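KLLA0E08119p (Kluyveromyces lactis, PDB 3VA7) probably catalyses, as the urea carboxylase part of a longer two-activity enzyme, the ATP- and biotin-dependent carboxylation of urea to urea-1-carboxylate. Local coordinates at residues E32-A37 against K48-M53; S62-Y67 against A407-T412; T553-C556 against A561-A564. All blocks are in the same frame, centred on the assembly; numbering follows the deposited sequence.

Contact 1: residues E32-A37 against K48-M53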
ATOM      1  N   GLU A  32      -5.935 -42.628  -7.154  1.00 44.43           N
ATOM      2  CA  GLU A  32      -6.800 -41.909  -8.046  1.00 44.28           C
ATOM      3  C   GLU A  32      -6.954 -40.485  -7.495  1.00 42.76           C
ATOM      4  O   GLU A  32      -6.731 -39.503  -8.196  1.00 42.11           O
ATOM      5  CB  GLU A  32      -8.138 -42.662  -8.135  1.00 45.34           C
ATOM      6  CG  GLU A  32      -8.753 -42.808  -9.535  1.00 50.82           C
ATOM      7  CD  GLU A  32      -7.750 -43.296 -10.594  1.00 57.09           C
ATOM      8  OE1 GLU A  32      -7.110 -44.350 -10.344  1.00 57.46           O
ATOM      9  OE2 GLU A  32      -7.611 -42.630 -11.675  1.00 59.25           O
ATOM     10  N   THR A  33      -7.310 -40.383  -6.219  1.00 41.14           N
ATOM     11  CA  THR A  33      -7.342 -39.106  -5.552  1.00 39.92           C
ATOM     12  C   THR A  33      -6.493 -39.244  -4.263  1.00 38.41           C
ATOM     13  O   THR A  33      -6.527 -40.295  -3.622  1.00 38.66           O
ATOM     14  CB  THR A  33      -8.823 -38.604  -5.310  1.00 40.07           C
ATOM     15  OG1 THR A  33      -9.469 -39.435  -4.368  1.00 43.81           O
ATOM     16  CG2 THR A  33      -9.665 -38.722  -6.542  1.00 39.73           C
ATOM     17  N   VAL A  34      -5.713 -38.213  -3.920  1.00 35.78           N
ATOM     18  CA  VAL A  34      -4.797 -38.209  -2.769  1.00 33.63           C
ATOM     19  C   VAL A  34      -5.011 -36.912  -1.965  1.00 32.86           C
ATOM     20  O   VAL A  34      -5.024 -35.855  -2.539  1.00 31.98           O
ATOM     21  CB  VAL A  34      -3.277 -38.273  -3.228  1.00 33.35           C
ATOM     22  CG1 VAL A  34      -2.344 -37.909  -2.093  1.00 33.30           C
ATOM     23  CG2 VAL A  34      -2.876 -39.620  -3.764  1.00 31.02           C
ATOM     24  N   LEU A  35      -5.173 -36.977  -0.644  1.00 33.09           N
ATOM     25  CA  LEU A  35      -5.300 -35.748   0.182  1.00 33.53           C
ATOM     26  C   LEU A  35      -3.959 -35.323   0.798  1.00 33.34           C
ATOM     27  O   LEU A  35      -3.176 -36.199   1.188  1.00 33.67           O
ATOM     28  CB  LEU A  35      -6.292 -35.977   1.301  1.00 33.68           C
ATOM     29  CG  LEU A  35      -6.551 -34.864   2.327  1.00 34.84           C
ATOM     30  CD1 LEU A  35      -8.056 -34.906   2.610  1.00 31.14           C
ATOM     31  CD2 LEU A  35      -5.661 -34.949   3.649  1.00 31.27           C
ATOM     32  N   ILE A  36      -3.694 -34.013   0.884  1.00 32.47           N
ATOM     33  CA  ILE A  36      -2.447 -33.533   1.488  1.00 32.20           C
ATOM     34  C   ILE A  36      -2.747 -32.998   2.849  1.00 32.64           C
ATOM     35  O   ILE A  36      -3.390 -31.943   2.983  1.00 32.41           O
ATOM     36  CB  ILE A  36      -1.824 -32.293   0.788  1.00 32.58           C
ATOM     37  CG1 ILE A  36      -1.970 -32.282  -0.747  1.00 32.12           C
ATOM     38  CG2 ILE A  36      -0.418 -32.008   1.309  1.00 32.43           C
ATOM     39  CD1 ILE A  36      -1.681 -33.458  -1.424  1.00 31.14           C
ATOM     40  N   ALA A  37      -2.254 -33.696   3.870  1.00 33.21           N
ATOM     41  CA  ALA A  37      -2.417 -33.259   5.256  1.00 32.81           C
ATOM     42  C   ALA A  37      -1.409 -32.158   5.588  1.00 33.15           C
ATOM     43  O   ALA A  37      -0.641 -32.235   6.567  1.00 34.29           O
ATOM     44  CB  ALA A  37      -2.318 -34.412   6.218  1.00 32.54           C
ATOM     45  N   LYS A  48       2.246 -30.470  -7.463  1.00 28.70           N
ATOM     46  CA  LYS A  48       2.773 -30.421  -8.832  1.00 30.06           C
ATOM     47  C   LYS A  48       2.988 -31.838  -9.309  1.00 29.28           C
ATOM     48  O   LYS A  48       2.694 -32.157 -10.470  1.00 30.08           O
ATOM     49  CB  LYS A  48       4.119 -29.712  -8.941  1.00 30.87           C
ATOM     50  CG  LYS A  48       4.095 -28.249  -8.717  1.00 34.64           C
ATOM     51  CD  LYS A  48       5.248 -27.562  -9.479  1.00 42.83           C
ATOM     52  CE  LYS A  48       6.415 -28.517  -9.928  1.00 45.19           C
ATOM     53  NZ  LYS A  48       7.220 -27.963 -11.115  1.00 44.47           N
ATOM     54  N   THR A  49       3.488 -32.684  -8.409  1.00 27.43           N
ATOM     55  CA  THR A  49       3.802 -34.014  -8.795  1.00 25.94           C
ATOM     56  C   THR A  49       2.471 -34.687  -9.054  1.00 27.20           C
ATOM     57  O   THR A  49       2.287 -35.369 -10.088  1.00 26.78           O
ATOM     58  CB  THR A  49       4.596 -34.712  -7.708  1.00 25.58           C
ATOM     59  OG1 THR A  49       5.918 -34.144  -7.615  1.00 23.18           O
ATOM     60  CG2 THR A  49       4.673 -36.186  -7.974  1.00 21.74           C
ATOM     61  N   LEU A  50       1.527 -34.484  -8.140  1.00 27.85           N
ATOM     62  CA  LEU A  50       0.261 -35.166  -8.286  1.00 30.13           C
ATOM     63  C   LEU A  50      -0.318 -34.813  -9.634  1.00 31.95           C
ATOM     64  O   LEU A  50      -0.582 -35.704 -10.448  1.00 33.19           O
ATOM     65  CB  LEU A  50      -0.716 -34.816  -7.172  1.00 30.21           C
ATOM     66  CG  LEU A  50      -0.476 -35.487  -5.804  1.00 30.22           C
ATOM     67  CD1 LEU A  50      -1.523 -34.967  -4.870  1.00 30.54           C
ATOM     68  CD2 LEU A  50      -0.464 -37.028  -5.804  1.00 21.87           C
ATOM     69  N   LYS A  51      -0.448 -33.510  -9.901  1.00 33.31           N
ATOM     70  CA  LYS A  51      -0.883 -33.058 -11.209  1.00 33.95           C
ATOM     71  C   LYS A  51      -0.160 -33.801 -12.331  1.00 33.72           C
ATOM     72  O   LYS A  51      -0.827 -34.397 -13.166  1.00 33.71           O
ATOM     73  CB  LYS A  51      -0.752 -31.544 -11.389  1.00 34.21           C
ATOM     74  CG  LYS A  51      -1.274 -31.013 -12.765  1.00 34.28           C
ATOM     75  CD  LYS A  51      -1.835 -29.564 -12.597  1.00 41.86           C
ATOM     76  CE  LYS A  51      -1.851 -28.682 -13.886  1.00 42.66           C
ATOM     77  NZ  LYS A  51      -0.625 -27.747 -14.013  1.00 42.18           N
ATOM     78  N   ARG A  52       1.174 -33.759 -12.353  1.00 33.14           N
ATOM     79  CA  ARG A  52       1.914 -34.367 -13.461  1.00 33.56           C
ATOM     80  C   ARG A  52       1.554 -35.839 -13.587  1.00 34.37           C
ATOM     81  O   ARG A  52       1.532 -36.367 -14.685  1.00 34.42           O
ATOM     82  CB  ARG A  52       3.423 -34.177 -13.315  1.00 33.74           C
ATOM     83  CG  ARG A  52       4.272 -34.984 -14.298  1.00 34.02           C
ATOM     84  CD  ARG A  52       5.806 -34.649 -14.195  1.00 38.27           C
ATOM     85  NE  ARG A  52       6.398 -35.100 -12.915  1.00 39.12           N
ATOM     86  CZ  ARG A  52       6.619 -36.380 -12.586  1.00 37.67           C
ATOM     87  NH1 ARG A  52       6.344 -37.383 -13.440  1.00 35.12           N
ATOM     88  NH2 ARG A  52       7.114 -36.661 -11.388  1.00 36.09           N
ATOM     89  N   MET A  53       1.211 -36.486 -12.461  1.00 34.65           N
ATOM     90  CA  MET A  53       0.877 -37.894 -12.480  1.00 33.74           C
ATOM     91  C   MET A  53      -0.600 -38.162 -12.814  1.00 33.88           C
ATOM     92  O   MET A  53      -0.996 -39.331 -12.951  1.00 35.11           O
ATOM     93  CB  MET A  53       1.242 -38.522 -11.142  1.00 33.88           C
ATOM     94  CG  MET A  53       2.763 -38.583 -10.849  1.00 34.48           C
ATOM     95  SD  MET A  53       3.121 -39.294  -9.212  1.00 34.40           S
ATOM     96  CE  MET A  53       2.978 -41.041  -9.556  1.00 31.35           C
TER
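V34, I36 and L50 meet through aliphatic groups alone: no ring, amide or carboxylate enters the contact, so it has no flat face or edge, and the two methyls of L50 do the touching on the helix side, meeting CB and the methyls of V34 and the end of I36. The leucine forks over the valine. Its CD2 lies 4.0 Å from V34 CB, while L50 CD1 lies 4.1 Å from V34 CG1, and the two side chains cross obliquely. With CG beside the backbone N (chi1 -77°) and CD1 carrying the chain on in extended form (chi2 178°), L50 drives both methyls at the strand. I36 meets it tip to tip, CD1 being 3.8 Å from L50 CD1. Cutting L50 back to an alanine removes both methyls, which would probably open a gap over V34 and leave I36 CD1 without its partner on the helix. The contact belongs to the beta-alpha-beta unit 33-36, 40-53, 56-61 in the N-terminal domain of the biotin carboxylase part. Strand 33-36 is central in a five-strand parallel sheet, between strands 56-61 and 106-108, and V34 and I36 also touch I108. L50 packs further on I55 and S57, while helix 337-345 packs against helix 40-53, its L342 touching L50 and M53.

Contact 2: residues S62-Y67 against A407-T412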
ATOM      1  N   SER A  62      -6.865 -24.268   7.128  1.00 42.65           N
ATOM      2  CA  SER A  62      -7.383 -23.472   8.223  1.00 44.60           C
ATOM      3  C   SER A  62      -8.079 -22.238   7.679  1.00 46.62           C
ATOM      4  O   SER A  62      -8.144 -22.036   6.453  1.00 47.63           O
ATOM      5  CB  SER A  62      -6.214 -22.994   9.034  1.00 44.11           C
ATOM      6  OG  SER A  62      -5.408 -22.174   8.236  1.00 44.57           O
ATOM      7  N   ASP A  63      -8.524 -21.358   8.574  1.00 47.67           N
ATOM      8  CA  ASP A  63      -9.152 -20.138   8.103  1.00 48.49           C
ATOM      9  C   ASP A  63      -8.201 -19.070   7.562  1.00 48.47           C
ATOM     10  O   ASP A  63      -8.480 -18.499   6.495  1.00 49.63           O
ATOM     11  CB  ASP A  63     -10.197 -19.604   9.088  1.00 49.28           C
ATOM     12  CG  ASP A  63     -11.455 -20.507   9.150  1.00 52.01           C
ATOM     13  OD1 ASP A  63     -11.554 -21.520   8.399  1.00 55.25           O
ATOM     14  OD2 ASP A  63     -12.341 -20.223   9.984  1.00 56.52           O
ATOM     15  N   PRO A  64      -7.065 -18.819   8.236  1.00 47.92           N
ATOM     16  CA  PRO A  64      -6.127 -17.889   7.574  1.00 47.80           C
ATOM     17  C   PRO A  64      -5.599 -18.401   6.201  1.00 48.29           C
ATOM     18  O   PRO A  64      -5.197 -17.581   5.334  1.00 48.12           O
ATOM     19  CB  PRO A  64      -4.971 -17.739   8.577  1.00 48.26           C
ATOM     20  CG  PRO A  64      -5.455 -18.417   9.877  1.00 47.76           C
ATOM     21  CD  PRO A  64      -6.599 -19.302   9.552  1.00 47.68           C
ATOM     22  N   ASP A  65      -5.615 -19.729   5.982  1.00 47.65           N
ATOM     23  CA  ASP A  65      -5.132 -20.271   4.697  1.00 46.53           C
ATOM     24  C   ASP A  65      -6.164 -20.369   3.605  1.00 45.78           C
ATOM     25  O   ASP A  65      -5.852 -20.853   2.520  1.00 46.56           O
ATOM     26  CB  ASP A  65      -4.457 -21.634   4.866  1.00 46.60           C
ATOM     27  CG  ASP A  65      -3.135 -21.529   5.578  1.00 46.40           C
ATOM     28  OD1 ASP A  65      -2.456 -20.490   5.409  1.00 50.34           O
ATOM     29  OD2 ASP A  65      -2.775 -22.466   6.305  1.00 43.31           O
ATOM     30  N   LYS A  66      -7.383 -19.911   3.847  1.00 44.15           N
ATOM     31  CA  LYS A  66      -8.402 -20.139   2.849  1.00 43.26           C
ATOM     32  C   LYS A  66      -8.048 -19.547   1.476  1.00 41.99           C
ATOM     33  O   LYS A  66      -8.587 -19.959   0.446  1.00 41.30           O
ATOM     34  CB  LYS A  66      -9.808 -19.763   3.354  1.00 43.86           C
ATOM     35  CG  LYS A  66     -10.148 -18.291   3.545  1.00 46.45           C
ATOM     36  CD  LYS A  66     -11.708 -18.113   3.458  1.00 51.60           C
ATOM     37  CE  LYS A  66     -12.350 -17.120   4.513  1.00 52.62           C
ATOM     38  NZ  LYS A  66     -11.482 -15.941   4.946  1.00 54.05           N
ATOM     39  N   TYR A  67      -7.098 -18.619   1.464  1.00 41.20           N
ATOM     40  CA  TYR A  67      -6.682 -18.000   0.213  1.00 40.44           C
ATOM     41  C   TYR A  67      -5.301 -18.482  -0.295  1.00 40.13           C
ATOM     42  O   TYR A  67      -4.709 -17.875  -1.197  1.00 39.53           O
ATOM     43  CB  TYR A  67      -6.723 -16.470   0.316  1.00 40.04           C
ATOM     44  CG  TYR A  67      -8.089 -15.859   0.689  1.00 40.51           C
ATOM     45  CD1 TYR A  67      -9.233 -16.135  -0.088  1.00 38.15           C
ATOM     46  CD2 TYR A  67      -8.225 -14.977   1.807  1.00 38.02           C
ATOM     47  CE1 TYR A  67     -10.456 -15.575   0.216  1.00 37.05           C
ATOM     48  CE2 TYR A  67      -9.456 -14.423   2.125  1.00 37.10           C
ATOM     49  CZ  TYR A  67     -10.561 -14.729   1.311  1.00 37.53           C
ATOM     50  OH  TYR A  67     -11.776 -14.209   1.558  1.00 38.01           O
ATOM     51  N   ALA A 407       1.616 -14.840  11.019  1.00 54.07           N
ATOM     52  CA  ALA A 407       2.627 -15.216  12.031  1.00 55.94           C
ATOM     53  C   ALA A 407       2.261 -16.564  12.674  1.00 56.99           C
ATOM     54  O   ALA A 407       3.031 -17.135  13.470  1.00 56.84           O
ATOM     55  CB  ALA A 407       2.763 -14.101  13.100  1.00 55.96           C
ATOM     56  N   GLU A 408       1.089 -17.070  12.287  1.00 58.20           N
ATOM     57  CA  GLU A 408       0.524 -18.270  12.871  1.00 59.80           C
ATOM     58  C   GLU A 408       1.441 -19.512  12.789  1.00 59.71           C
ATOM     59  O   GLU A 408       1.862 -20.070  13.811  1.00 60.02           O
ATOM     60  CB  GLU A 408      -0.869 -18.544  12.279  1.00 59.80           C
ATOM     61  CG  GLU A 408      -1.829 -19.282  13.245  1.00 64.57           C
ATOM     62  CD  GLU A 408      -2.061 -18.563  14.613  1.00 69.91           C
ATOM     63  OE1 GLU A 408      -1.965 -17.299  14.681  1.00 70.48           O
ATOM     64  OE2 GLU A 408      -2.352 -19.283  15.614  1.00 69.96           O
ATOM     65  N   TYR A 409       1.793 -19.931  11.587  1.00 59.48           N
ATOM     66  CA  TYR A 409       2.274 -21.300  11.471  1.00 59.09           C
ATOM     67  C   TYR A 409       3.776 -21.491  11.503  1.00 58.46           C
ATOM     68  O   TYR A 409       4.284 -22.361  12.230  1.00 59.37           O
ATOM     69  CB  TYR A 409       1.620 -21.991  10.265  1.00 59.17           C
ATOM     70  CG  TYR A 409       0.105 -21.888  10.331  1.00 58.49           C
ATOM     71  CD1 TYR A 409      -0.636 -22.708  11.198  1.00 56.82           C
ATOM     72  CD2 TYR A 409      -0.580 -20.919   9.562  1.00 58.29           C
ATOM     73  CE1 TYR A 409      -2.038 -22.583  11.279  1.00 59.11           C
ATOM     74  CE2 TYR A 409      -1.968 -20.778   9.623  1.00 57.20           C
ATOM     75  CZ  TYR A 409      -2.694 -21.609  10.476  1.00 58.80           C
ATOM     76  OH  TYR A 409      -4.058 -21.464  10.522  1.00 56.80           O
ATOM     77  N   ASP A 410       4.478 -20.672  10.738  1.00 56.81           N
ATOM     78  CA  ASP A 410       5.851 -20.965  10.342  1.00 55.72           C
ATOM     79  C   ASP A 410       6.094 -19.979   9.249  1.00 53.28           C
ATOM     80  O   ASP A 410       5.312 -19.889   8.326  1.00 53.72           O
ATOM     81  CB  ASP A 410       5.987 -22.376   9.759  1.00 56.49           C
ATOM     82  CG  ASP A 410       7.287 -22.571   8.983  1.00 59.84           C
ATOM     83  OD1 ASP A 410       8.354 -22.858   9.591  1.00 62.81           O
ATOM     84  OD2 ASP A 410       7.237 -22.443   7.742  1.00 64.36           O
ATOM     85  N   PRO A 411       7.201 -19.247   9.332  1.00 50.85           N
ATOM     86  CA  PRO A 411       7.337 -18.124   8.415  1.00 48.19           C
ATOM     87  C   PRO A 411       8.049 -18.459   7.057  1.00 45.30           C
ATOM     88  O   PRO A 411       8.563 -17.566   6.390  1.00 44.51           O
ATOM     89  CB  PRO A 411       8.113 -17.098   9.269  1.00 48.47           C
ATOM     90  CG  PRO A 411       8.863 -17.937  10.321  1.00 49.79           C
ATOM     91  CD  PRO A 411       8.350 -19.365  10.255  1.00 50.30           C
ATOM     92  N   THR A 412       8.052 -19.715   6.634  1.00 41.68           N
ATOM     93  CA  THR A 412       8.636 -20.020   5.339  1.00 39.27           C
ATOM     94  C   THR A 412       7.948 -19.320   4.141  1.00 38.16           C
ATOM     95  O   THR A 412       6.721 -19.360   3.973  1.00 38.26           O
ATOM     96  CB  THR A 412       8.679 -21.535   5.110  1.00 39.31           C
ATOM     97  OG1 THR A 412       9.570 -22.126   6.073  1.00 36.83           O
ATOM     98  CG2 THR A 412       9.147 -21.838   3.686  1.00 37.00           C
TER
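Y409 points its phenol at the loop S62-Y67, and three side chains there meet it at different angles. S62 comes to the hydroxyl itself: S62 OG and Y409 OH lie 2.7 Å apart, close enough for a hydrogen bond whose direction is open. The phenol oxygen is also hydrogen-bonded to the carbonyl O of R83, so it has two polar partners. P64 crosses the tyrosine at about a right angle and puts its CG 3.4 Å from Y409 OH. D65 runs past the ring in the opposite direction, OD2 standing 3.8 Å from Y409 CE2, with carboxylate and ring planes 36° apart; the approach is oblique. That carboxylate is held chiefly from outside, by a salt bridge from OD2 to R39 NE and a hydrogen bond with Y89 OH; S62 OG lies 3.3 Å from D65 OD2, at best a weak bond that competes for the same serine hydroxyl. The ring reaches the loop because Y409 CG lies beside its backbone N (chi1 -54°), and E408 CB leans on one face, offset toward the rim. Both loops belong to the biotin carboxylase part: S62-Y67 follows strand 56-61 of the N-terminal parallel sheet, and A407-T412 leads into strand 412-420 in the C-terminal domain, so the tyrosine bridges regions some 340 residues apart in sequence. Just beyond it the chain makes an Asx turn, in which D410 OD2 accepts from T412 N at 3.1 Å, the donor lying 63° out of the carboxylate plane. T412 OG1 lies 2.9 Å from the same D410 OD2, which receives it on its syn lone pair. On the other loop, Y67 OH reaches across to D1092 in helix 1083-1094.

Contact 3: residues T553-C556 against A561-A564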
ATOM      1  N   THR A 553      13.594  24.541  11.514  1.00 40.58           N
ATOM      2  CA  THR A 553      14.566  24.483  12.615  1.00 41.63           C
ATOM      3  C   THR A 553      14.221  23.317  13.544  1.00 40.67           C
ATOM      4  O   THR A 553      13.111  23.224  14.101  1.00 40.01           O
ATOM      5  CB  THR A 553      14.663  25.832  13.388  1.00 42.74           C
ATOM      6  OG1 THR A 553      14.595  26.912  12.449  1.00 45.53           O
ATOM      7  CG2 THR A 553      16.001  25.948  14.141  1.00 42.76           C
ATOM      8  N   VAL A 554      15.176  22.407  13.658  1.00 40.13           N
ATOM      9  CA  VAL A 554      15.038  21.259  14.519  1.00 40.08           C
ATOM     10  C   VAL A 554      16.396  21.027  15.126  1.00 40.69           C
ATOM     11  O   VAL A 554      17.412  20.990  14.403  1.00 39.84           O
ATOM     12  CB  VAL A 554      14.843  19.957  13.747  1.00 39.60           C
ATOM     13  CG1 VAL A 554      13.713  19.166  14.317  1.00 39.42           C
ATOM     14  CG2 VAL A 554      14.709  20.205  12.312  1.00 37.91           C
ATOM     15  N   SER A 555      16.427  20.776  16.428  1.00 41.68           N
ATOM     16  CA  SER A 555      17.697  20.355  17.007  1.00 43.03           C
ATOM     17  C   SER A 555      18.046  18.925  16.562  1.00 42.92           C
ATOM     18  O   SER A 555      17.191  18.038  16.564  1.00 42.82           O
ATOM     19  CB  SER A 555      17.679  20.532  18.525  1.00 43.56           C
ATOM     20  OG  SER A 555      17.364  19.342  19.204  1.00 46.65           O
ATOM     21  N   CYS A 556      19.288  18.722  16.149  1.00 43.21           N
ATOM     22  CA  CYS A 556      19.725  17.439  15.664  1.00 44.30           C
ATOM     23  C   CYS A 556      21.010  16.979  16.330  1.00 44.72           C
ATOM     24  O   CYS A 556      22.012  17.679  16.385  1.00 44.21           O
ATOM     25  CB  CYS A 556      19.907  17.412  14.124  1.00 45.07           C
ATOM     26  SG  CYS A 556      18.622  18.204  13.072  1.00 47.14           S
ATOM     27  N   ALA A 561      25.983  15.022  20.522  1.00 52.08           N
ATOM     28  CA  ALA A 561      26.523  16.323  20.150  1.00 51.21           C
ATOM     29  C   ALA A 561      25.651  16.958  19.061  1.00 50.83           C
ATOM     30  O   ALA A 561      25.476  16.343  18.015  1.00 49.44           O
ATOM     31  CB  ALA A 561      27.994  16.189  19.667  1.00 50.41           C
ATOM     32  N   GLN A 562      25.117  18.172  19.312  1.00 50.84           N
ATOM     33  CA  GLN A 562      24.457  18.982  18.261  1.00 51.05           C
ATOM     34  C   GLN A 562      25.217  18.947  16.924  1.00 50.75           C
ATOM     35  O   GLN A 562      26.459  18.884  16.850  1.00 50.62           O
ATOM     36  CB  GLN A 562      24.219  20.438  18.688  1.00 51.21           C
ATOM     37  CG  GLN A 562      23.046  20.641  19.640  1.00 53.17           C
ATOM     38  CD  GLN A 562      21.701  20.970  18.942  1.00 58.55           C
ATOM     39  OE1 GLN A 562      20.701  20.255  19.129  1.00 59.62           O
ATOM     40  NE2 GLN A 562      21.669  22.066  18.163  1.00 57.15           N
ATOM     41  N   ILE A 563      24.439  18.935  15.855  1.00 50.40           N
ATOM     42  CA  ILE A 563      24.968  18.731  14.517  1.00 49.40           C
ATOM     43  C   ILE A 563      24.304  19.863  13.738  1.00 48.41           C
ATOM     44  O   ILE A 563      23.230  20.355  14.162  1.00 48.09           O
ATOM     45  CB  ILE A 563      24.664  17.262  14.071  1.00 49.70           C
ATOM     46  CG1 ILE A 563      25.889  16.605  13.438  1.00 52.08           C
ATOM     47  CG2 ILE A 563      23.382  17.105  13.232  1.00 50.07           C
ATOM     48  CD1 ILE A 563      26.969  16.133  14.437  1.00 54.56           C
ATOM     49  N   ALA A 564      24.964  20.339  12.680  1.00 47.29           N
ATOM     50  CA  ALA A 564      24.454  21.488  11.888  1.00 46.78           C
ATOM     51  C   ALA A 564      23.492  21.047  10.769  1.00 46.66           C
ATOM     52  O   ALA A 564      23.645  19.970  10.184  1.00 47.10           O
ATOM     53  CB  ALA A 564      25.603  22.301  11.295  1.00 45.74           C
TER
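A561 approaches C556 through its backbone only, its O lying 4.1 Å from C556 O while its methyl points away from the neighbouring strand. Q562 comes next and touches twice. Its CA offers a C-H to C556 O, with CA and O 3.3 Å apart and an angle of 143° at the hydrogen. Its side chain then folds back: CG sits beside the backbone N and the chain bends sharply at chi2 (-93°), which swings the amide over to S555. There Q562 OE1 lies 3.1 Å from S555 CB. The serine OG is 3.5 Å from Q562 OE1, but the angle is poor and the two are not hydrogen-bonded. I563 supplies the one hydrogen bond between the two segments, from its N to C556 O at 2.8 Å, yet bent to 128° and weak. Its CG2 methyl lies alongside C556, 3.6 Å from CB of that cysteine, whereas the far end of the isoleucine leads away. These residues form a beta hairpin, strand 553-558 turning back into the short strand 561-562, at the margin of an antiparallel sheet in the carboxyltransferase part. On its other edge strand 553-558 pairs with strand 576-582, S555 bonding to G580 through the backbone, and V554 and C556 pack on V579. Chemically, much of the join converges on a single carbonyl, C556 O, which receives a bent N-H and a C-H from consecutive residues. The one N-H bond is weak and the remaining touches are van der Waals or C-H...O, so between these two segments the outer strand is probably tied only lightly.

Contacts 1 and 2 both belong to the biotin carboxylase part and follow one another along the chain: the beta-alpha-beta unit that includes contact 1 ends in strand 56-61, which runs straight into the loop S62-Y67 of contact 2. Their centres are about 21 Å apart and their nearest atoms about 9 Å, so they do not touch. Contact 3 lies in the carboxyltransferase part, its centre about 64 Å from that of contact 1, on the opposite side of the chain's centre, and about 46 Å from that of contact 2. The biotin group, with K1202 in its pocket, and the bound urea sit among carboxyltransferase residues such as Y731, S1016 and Y1035; no residue of the three contacts lines either pocket.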